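Local coordinates for protein delta-1-pyrroline-5-carboxylate dehydrogenase, mitochondrial (Mus musculus, PDB 4E3X) that catalyses the NAD+-dependent oxidation of L-glutamate gamma-semialdehyde to L-glutamate, the last step of mitochondrial proline breakdown, working as a homodimer, at residues V204-P209 and V230-S235; A100-A105 and Q260-D265; P411-L416 and C432-K437. All blocks are in the same frame, centred on the assembly; numbering follows the deposited sequence.

Contact 1: residues V204-P209 and V230-S235; sequences VAAISP and VLWKPS
Strands V204-I207 and V230-K233 lie side by side in parallel at an axis angle of 18°, with V204 beside V230 and I207 beside K233. Successive backbone bonds switch donor strand: L231 N gives to V204 O, A206 N to L231 O (2.8 Å) and K233 N to A206 O, before the pairing fades in a weak bond from S208 N to K233 O. V204, A206, V230 and W232 share one face, where A206 CB settles against V230 CG1 at 3.8 Å. This is a beta-alpha-beta unit of the Rossmann-like NAD+-binding domain of aldehyde dehydrogenases: helix 213-225 makes the crossover, and S208 and K233, both NAD+-binding residues, sit where the strands end. With its first torsion at -180°, W232 swings CG opposite the backbone N and sends the indole toward the S208 end of the pair, where NE1 donates to S208 OG at 2.9 Å. That bond is nearly straight (169°), with the hydroxyl oxygen in the ring plane at the indole edge; P234 CG lies over one face, 3.9 Å above the W232 ring plane and offset toward its rim. S208 OG also meets a water that accepts from S235 N. A second water donates to S208 O and K233 O, and accepts from K233 NZ at 2.7 Å. S235 CB approaches S208 O to 3.4 Å, while S235 OG bonds to T237.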
# COMPACT_ATOMS: atom_id res chain seq x y z
N VAL B 204 14.86 -3.16 -3.66
CA VAL B 204 13.65 -3.80 -4.16
C VAL B 204 14.04 -4.92 -5.12
O VAL B 204 14.93 -4.75 -5.95
CB VAL B 204 12.78 -2.75 -4.90
CG1 VAL B 204 11.59 -3.40 -5.61
CG2 VAL B 204 12.33 -1.65 -3.93
N ALA B 205 13.38 -6.06 -4.99
CA ALA B 205 13.56 -7.16 -5.93
C ALA B 205 12.42 -7.14 -6.95
O ALA B 205 11.25 -7.17 -6.58
CB ALA B 205 13.56 -8.48 -5.18
N ALA B 206 12.77 -7.08 -8.23
CA ALA B 206 11.78 -7.08 -9.31
C ALA B 206 11.84 -8.40 -10.06
O ALA B 206 12.91 -8.82 -10.50
CB ALA B 206 12.01 -5.92 -10.27
N ILE B 207 10.69 -9.06 -10.18
CA ILE B 207 10.61 -10.38 -10.79
C ILE B 207 9.54 -10.35 -11.88
O ILE B 207 8.36 -10.22 -11.58
CB ILE B 207 10.24 -11.43 -9.72
CG1 ILE B 207 11.33 -11.50 -8.63
CG2 ILE B 207 9.98 -12.79 -10.36
CD1 ILE B 207 10.91 -12.24 -7.38
N SER B 208 9.98 -10.43 -13.13
CA SER B 208 9.09 -10.17 -14.27
C SER B 208 8.77 -11.42 -15.10
O SER B 208 9.53 -12.38 -15.10
CB SER B 208 9.68 -9.06 -15.14
OG SER B 208 10.99 -9.37 -15.57
N PRO B 209 7.63 -11.40 -15.81
CA PRO B 209 7.16 -12.59 -16.54
C PRO B 209 7.53 -12.56 -18.02
O PRO B 209 7.94 -11.53 -18.55
CB PRO B 209 5.64 -12.46 -16.40
CG PRO B 209 5.42 -10.99 -16.50
CD PRO B 209 6.60 -10.34 -15.79
N VAL B 230 17.43 -1.60 -7.27
CA VAL B 230 16.66 -2.77 -7.67
C VAL B 230 17.55 -3.90 -8.15
O VAL B 230 18.50 -3.67 -8.91
CB VAL B 230 15.71 -2.40 -8.84
CG1 VAL B 230 14.93 -3.61 -9.35
CG2 VAL B 230 14.76 -1.24 -8.47
N LEU B 231 17.25 -5.12 -7.70
CA LEU B 231 17.72 -6.32 -8.37
C LEU B 231 16.62 -6.83 -9.27
O LEU B 231 15.54 -7.20 -8.79
CB LEU B 231 18.12 -7.40 -7.37
CG LEU B 231 19.58 -7.42 -6.91
CD1 LEU B 231 19.95 -6.16 -6.15
CD2 LEU B 231 19.87 -8.67 -6.06
N TRP B 232 16.87 -6.81 -10.57
CA TRP B 232 15.89 -7.26 -11.54
C TRP B 232 16.24 -8.65 -12.05
O TRP B 232 17.26 -8.83 -12.72
CB TRP B 232 15.84 -6.28 -12.70
CG TRP B 232 14.86 -6.62 -13.79
CD1 TRP B 232 13.80 -7.49 -13.72
CD2 TRP B 232 14.85 -6.09 -15.11
NE1 TRP B 232 13.13 -7.52 -14.93
CE2 TRP B 232 13.78 -6.68 -15.80
CE3 TRP B 232 15.67 -5.18 -15.79
CZ2 TRP B 232 13.49 -6.37 -17.13
CZ3 TRP B 232 15.38 -4.88 -17.11
CH2 TRP B 232 14.30 -5.48 -17.77
N LYS B 233 15.39 -9.62 -11.70
CA LYS B 233 15.44 -10.96 -12.27
C LYS B 233 14.44 -11.02 -13.43
O LYS B 233 13.25 -11.20 -13.20
CB LYS B 233 15.09 -12.01 -11.22
CG LYS B 233 15.08 -13.45 -11.76
CD LYS B 233 13.96 -14.29 -11.11
CE LYS B 233 13.74 -15.63 -11.80
NZ LYS B 233 13.40 -15.47 -13.24
N PRO B 234 14.92 -10.87 -14.67
CA PRO B 234 14.00 -10.94 -15.81
C PRO B 234 13.60 -12.39 -16.10
O PRO B 234 14.24 -13.32 -15.63
CB PRO B 234 14.81 -10.37 -16.98
CG PRO B 234 16.08 -9.86 -16.38
CD PRO B 234 16.30 -10.62 -15.12
N SER B 235 12.56 -12.55 -16.90
CA SER B 235 12.10 -13.87 -17.30
C SER B 235 13.07 -14.52 -18.28
O SER B 235 13.46 -13.90 -19.27
CB SER B 235 10.75 -13.76 -17.97
OG SER B 235 10.40 -14.98 -18.58
O HOH W 1 11.35 -10.01 -18.20
O HOH W 2 11.68 -13.38 -13.62

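Contact 2: residues A100-A105 and Q260-D265; sequences ALLNRA and QFVPAD
Two first torsions set this contact between A100-A105 and Q260-D265: Q260 CG (chi1 -46°) and L102 CG (chi1 -69°) each stand anti to their own carbonyl carbon, beside the backbone N. The Q260 chain then bends at its second torsion and brings its amide to A105, whereas L102 stays extended and sends its methyls to V262 and A264. The motif is a helix packed against the end strand of the five-stranded parallel sheet: helix 99-118 rests on strand 259-261 of the Rossmann-like NAD+-binding domain and on the loop that follows it. One polar bond crosses the interface, from Q260 NE2 to A105 O at 3.1 Å. It is close to straight (165°) and enters in the carbonyl plane on a lone pair, with A105 O lying close to the plane of the Q260 amide. The rotation of that amide is fixed further by N257 OD1, which takes a bond from NE2, and by the backbone N of G69, which gives one to OE1. Replacing Q260 by a leucine would probably leave A105 O without this side-chain donor and G69 N without its acceptor, so that the helix would lose its polar tie to the strand. The rest is apolar. The A105 methyl CB lies 4.0 Å from Q260 CG, on the aliphatic part of the same side chain, and 4.4 Å from V262 CG1. L102 and V262 cross obliquely, and F269 of helix 266-274 touches L102 as well as A264. The two branches of L102 divide the work: CD2 presses on V262 CB at 3.8 Å, and CD1 reaches A264 CB at 4.4 Å.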
# COMPACT_ATOMS: atom_id res chain seq x y z
N ALA B 100 26.33 -15.77 -4.34
CA ALA B 100 27.39 -14.80 -4.12
C ALA B 100 27.21 -13.55 -4.98
O ALA B 100 27.36 -12.42 -4.49
CB ALA B 100 28.75 -15.43 -4.40
N LEU B 101 26.89 -13.74 -6.26
CA LEU B 101 26.74 -12.60 -7.15
C LEU B 101 25.52 -11.77 -6.78
O LEU B 101 25.56 -10.54 -6.82
CB LEU B 101 26.68 -13.04 -8.62
CG LEU B 101 26.54 -11.90 -9.64
CD1 LEU B 101 27.71 -10.93 -9.49
CD2 LEU B 101 26.49 -12.48 -11.03
N LEU B 102 24.44 -12.43 -6.40
CA LEU B 102 23.26 -11.72 -5.97
C LEU B 102 23.55 -10.87 -4.73
O LEU B 102 23.14 -9.72 -4.65
CB LEU B 102 22.11 -12.69 -5.70
CG LEU B 102 21.52 -13.38 -6.94
CD1 LEU B 102 20.52 -14.42 -6.51
CD2 LEU B 102 20.89 -12.38 -7.91
N ASN B 103 24.28 -11.43 -3.78
CA ASN B 103 24.63 -10.66 -2.60
C ASN B 103 25.58 -9.50 -2.90
O ASN B 103 25.47 -8.43 -2.32
CB ASN B 103 25.15 -11.58 -1.49
CG ASN B 103 24.02 -12.30 -0.75
OD1 ASN B 103 24.00 -13.52 -0.63
ND2 ASN B 103 23.05 -11.53 -0.28
N ARG B 104 26.51 -9.72 -3.83
CA ARG B 104 27.38 -8.65 -4.29
C ARG B 104 26.56 -7.53 -4.93
O ARG B 104 26.84 -6.34 -4.72
CB ARG B 104 28.37 -9.18 -5.32
CG ARG B 104 29.32 -8.12 -5.79
CD ARG B 104 30.69 -8.70 -5.98
NE ARG B 104 30.82 -9.36 -7.27
CZ ARG B 104 30.99 -8.71 -8.41
NH1 ARG B 104 31.02 -7.39 -8.41
NH2 ARG B 104 31.13 -9.38 -9.54
N ALA B 105 25.55 -7.92 -5.71
CA ALA B 105 24.68 -6.95 -6.36
C ALA B 105 23.90 -6.13 -5.35
O ALA B 105 23.74 -4.92 -5.51
CB ALA B 105 23.73 -7.66 -7.32
N GLN B 260 20.33 -3.66 -11.07
CA GLN B 260 21.25 -4.75 -11.35
C GLN B 260 20.52 -5.78 -12.20
O GLN B 260 19.40 -6.18 -11.87
CB GLN B 260 21.74 -5.38 -10.04
CG GLN B 260 22.18 -4.37 -8.97
CD GLN B 260 23.51 -3.69 -9.26
OE1 GLN B 260 23.81 -3.32 -10.40
NE2 GLN B 260 24.31 -3.50 -8.21
N PHE B 261 21.13 -6.16 -13.32
CA PHE B 261 20.49 -7.08 -14.26
C PHE B 261 20.94 -8.49 -13.89
O PHE B 261 22.06 -8.90 -14.21
CB PHE B 261 20.89 -6.72 -15.70
CG PHE B 261 20.09 -7.44 -16.75
CD1 PHE B 261 18.84 -6.97 -17.12
CD2 PHE B 261 20.60 -8.58 -17.37
CE1 PHE B 261 18.10 -7.63 -18.09
CE2 PHE B 261 19.87 -9.25 -18.33
CZ PHE B 261 18.62 -8.77 -18.70
N VAL B 262 20.08 -9.21 -13.18
CA VAL B 262 20.47 -10.47 -12.57
C VAL B 262 19.49 -11.61 -12.81
O VAL B 262 18.77 -12.04 -11.90
CB VAL B 262 20.78 -10.30 -11.06
CG1 VAL B 262 22.11 -9.58 -10.89
CG2 VAL B 262 19.67 -9.55 -10.34
N PRO B 263 19.49 -12.15 -14.04
CA PRO B 263 18.83 -13.44 -14.27
C PRO B 263 19.29 -14.46 -13.24
O PRO B 263 20.45 -14.42 -12.82
CB PRO B 263 19.35 -13.85 -15.65
CG PRO B 263 19.78 -12.56 -16.31
CD PRO B 263 20.26 -11.69 -15.21
N ALA B 264 18.41 -15.37 -12.84
CA ALA B 264 18.73 -16.31 -11.78
C ALA B 264 17.67 -17.40 -11.74
O ALA B 264 16.55 -17.22 -12.23
CB ALA B 264 18.78 -15.59 -10.43
N ASP B 265 18.03 -18.53 -11.14
CA ASP B 265 17.04 -19.53 -10.80
C ASP B 265 16.00 -18.89 -9.88
O ASP B 265 16.36 -18.16 -8.95
CB ASP B 265 17.74 -20.70 -10.12
CG ASP B 265 16.77 -21.70 -9.54
OD1 ASP B 265 16.16 -22.45 -10.32
OD2 ASP B 265 16.63 -21.74 -8.29

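Contact 3: residues P411-L416 and C432-K437; sequences PSLSIL and CIIESK
S414 and E435 face one another across an antiparallel hydrogen-bonded pair, their side chains on the same face of the sheet. The S414 hydroxyl is turned between its backbone N and carbonyl carbon (chi1 64°), while E435 reaches out fully extended. Between the two side chains water is the link: one molecule meets S414 OG and donates to E435 OE1 (2.7 Å); a second meets S414 OG and donates to the backbone E435 O. K437 NZ comes down on E435 OE2 from above the carboxylate plane, a salt bridge of 3.1 Å. Nearer the backbone, the L416 side chain slants across that of E435, its CD1 4.0 Å from E435 CB, and W361 of helix 361-372 touches both. On the face of L413, I415, I434 and S436 contacts are mostly carbon to carbon: L413 CD2 presses tightly on S436 CB (3.5 Å), I415 CG1 meets I434 CG1 at 4.1 Å, and I415 CG2 rests on C432 SG; helix 394-409 packs here through H406, A407 and R408. The backbones, running at 146°, are tied by reciprocal bonds between S414 and E435, by K437 N to S412 O, and by L416 N to I433 O at 2.7 Å. Strand 413-417 is an antiparallel addition to strand 428-436, which runs parallel to strand 452-458 in the mixed sheet of the aldehyde dehydrogenase catalytic domain.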
# COMPACT_ATOMS: atom_id res chain seq x y z
N PRO B 411 -16.65 -36.07 -19.81
CA PRO B 411 -18.03 -36.22 -20.27
C PRO B 411 -18.77 -34.89 -20.40
O PRO B 411 -19.79 -34.82 -21.08
CB PRO B 411 -18.68 -37.07 -19.17
CG PRO B 411 -17.54 -37.76 -18.50
CD PRO B 411 -16.40 -36.79 -18.55
N SER B 412 -18.26 -33.84 -19.75
CA SER B 412 -18.93 -32.54 -19.76
C SER B 412 -18.39 -31.62 -20.84
O SER B 412 -18.96 -30.56 -21.09
CB SER B 412 -18.79 -31.86 -18.39
OG SER B 412 -19.43 -32.61 -17.38
N LEU B 413 -17.30 -32.02 -21.48
CA LEU B 413 -16.63 -31.17 -22.46
C LEU B 413 -16.69 -31.73 -23.86
O LEU B 413 -16.66 -32.94 -24.07
CB LEU B 413 -15.17 -30.95 -22.06
CG LEU B 413 -14.92 -30.38 -20.67
CD1 LEU B 413 -13.44 -30.21 -20.41
CD2 LEU B 413 -15.63 -29.06 -20.49
N SER B 414 -16.78 -30.83 -24.84
CA SER B 414 -16.69 -31.21 -26.24
C SER B 414 -15.88 -30.17 -27.01
O SER B 414 -16.13 -28.97 -26.91
CB SER B 414 -18.08 -31.35 -26.86
OG SER B 414 -18.76 -30.10 -26.87
N ILE B 415 -14.92 -30.64 -27.80
CA ILE B 415 -14.12 -29.76 -28.63
C ILE B 415 -14.89 -29.40 -29.89
O ILE B 415 -15.23 -30.28 -30.69
CB ILE B 415 -12.78 -30.41 -29.00
CG1 ILE B 415 -11.95 -30.62 -27.73
CG2 ILE B 415 -12.03 -29.55 -30.01
CD1 ILE B 415 -10.62 -31.33 -27.97
N LEU B 416 -15.18 -28.11 -30.06
CA LEU B 416 -15.95 -27.64 -31.21
C LEU B 416 -15.05 -27.31 -32.40
O LEU B 416 -15.45 -27.43 -33.55
CB LEU B 416 -16.76 -26.40 -30.84
CG LEU B 416 -17.72 -26.51 -29.66
CD1 LEU B 416 -18.52 -25.22 -29.55
CD2 LEU B 416 -18.62 -27.72 -29.81
N CYS B 432 -8.31 -23.38 -29.87
CA CYS B 432 -9.27 -24.42 -29.52
C CYS B 432 -10.50 -23.82 -28.85
O CYS B 432 -10.38 -23.02 -27.92
CB CYS B 432 -8.62 -25.45 -28.59
SG CYS B 432 -9.66 -26.88 -28.21
N ILE B 433 -11.67 -24.20 -29.34
CA ILE B 433 -12.94 -23.79 -28.74
C ILE B 433 -13.63 -25.04 -28.21
O ILE B 433 -13.83 -26.00 -28.95
CB ILE B 433 -13.85 -23.09 -29.75
CG1 ILE B 433 -13.13 -21.90 -30.39
CG2 ILE B 433 -15.14 -22.65 -29.08
CD1 ILE B 433 -13.90 -21.23 -31.52
N ILE B 434 -13.98 -24.99 -26.93
CA ILE B 434 -14.57 -26.13 -26.23
C ILE B 434 -15.89 -25.69 -25.64
O ILE B 434 -16.00 -24.57 -25.14
CB ILE B 434 -13.63 -26.57 -25.08
CG1 ILE B 434 -12.32 -27.12 -25.65
CG2 ILE B 434 -14.32 -27.57 -24.13
CD1 ILE B 434 -11.19 -27.17 -24.64
N GLU B 435 -16.91 -26.55 -25.71
CA GLU B 435 -18.15 -26.29 -24.99
C GLU B 435 -18.22 -27.12 -23.72
O GLU B 435 -17.97 -28.33 -23.74
CB GLU B 435 -19.39 -26.56 -25.85
CG GLU B 435 -20.67 -26.26 -25.09
CD GLU B 435 -21.94 -26.43 -25.90
OE1 GLU B 435 -21.86 -26.87 -27.07
OE2 GLU B 435 -23.02 -26.12 -25.36
N SER B 436 -18.55 -26.47 -22.61
CA SER B 436 -18.81 -27.19 -21.37
C SER B 436 -20.29 -27.18 -21.03
O SER B 436 -20.95 -26.14 -21.10
CB SER B 436 -18.04 -26.57 -20.21
OG SER B 436 -18.29 -27.32 -19.03
N LYS B 437 -20.81 -28.35 -20.65
CA LYS B 437 -22.17 -28.44 -20.15
C LYS B 437 -22.22 -28.19 -18.65
O LYS B 437 -23.29 -28.10 -18.07
CB LYS B 437 -22.76 -29.82 -20.46
CG LYS B 437 -22.82 -30.16 -21.95
CD LYS B 437 -23.71 -29.20 -22.71
CE LYS B 437 -23.82 -29.61 -24.18
NZ LYS B 437 -24.74 -28.72 -24.96
O HOH W 3 -20.19 -30.28 -24.20
O HOH W 4 -21.32 -29.37 -27.80

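How the contacts relate
Contacts 1 and 2 are neighbours, their centres 10 Å apart, and they share one parallel sheet: strand 230-233 pairs with both 203-207 and 259-261. Probable hydrogen bonds join the latter two strands' contacts, V230 O to Q260 N at 2.8 Å and W232 O to V262 N at 2.9 Å, and A264 O packs on CE of the NAD+-binding K233 at 3.3 Å. Along the chain contact 1 is nested inside the loop that contact 2 closes. Contact 3 opens later, in a separate mixed sheet, its centre about 38 Å from that of contact 1 and about 46 Å from that of contact 2. The set samples two parts of one subunit, cofactor-binding and catalytic.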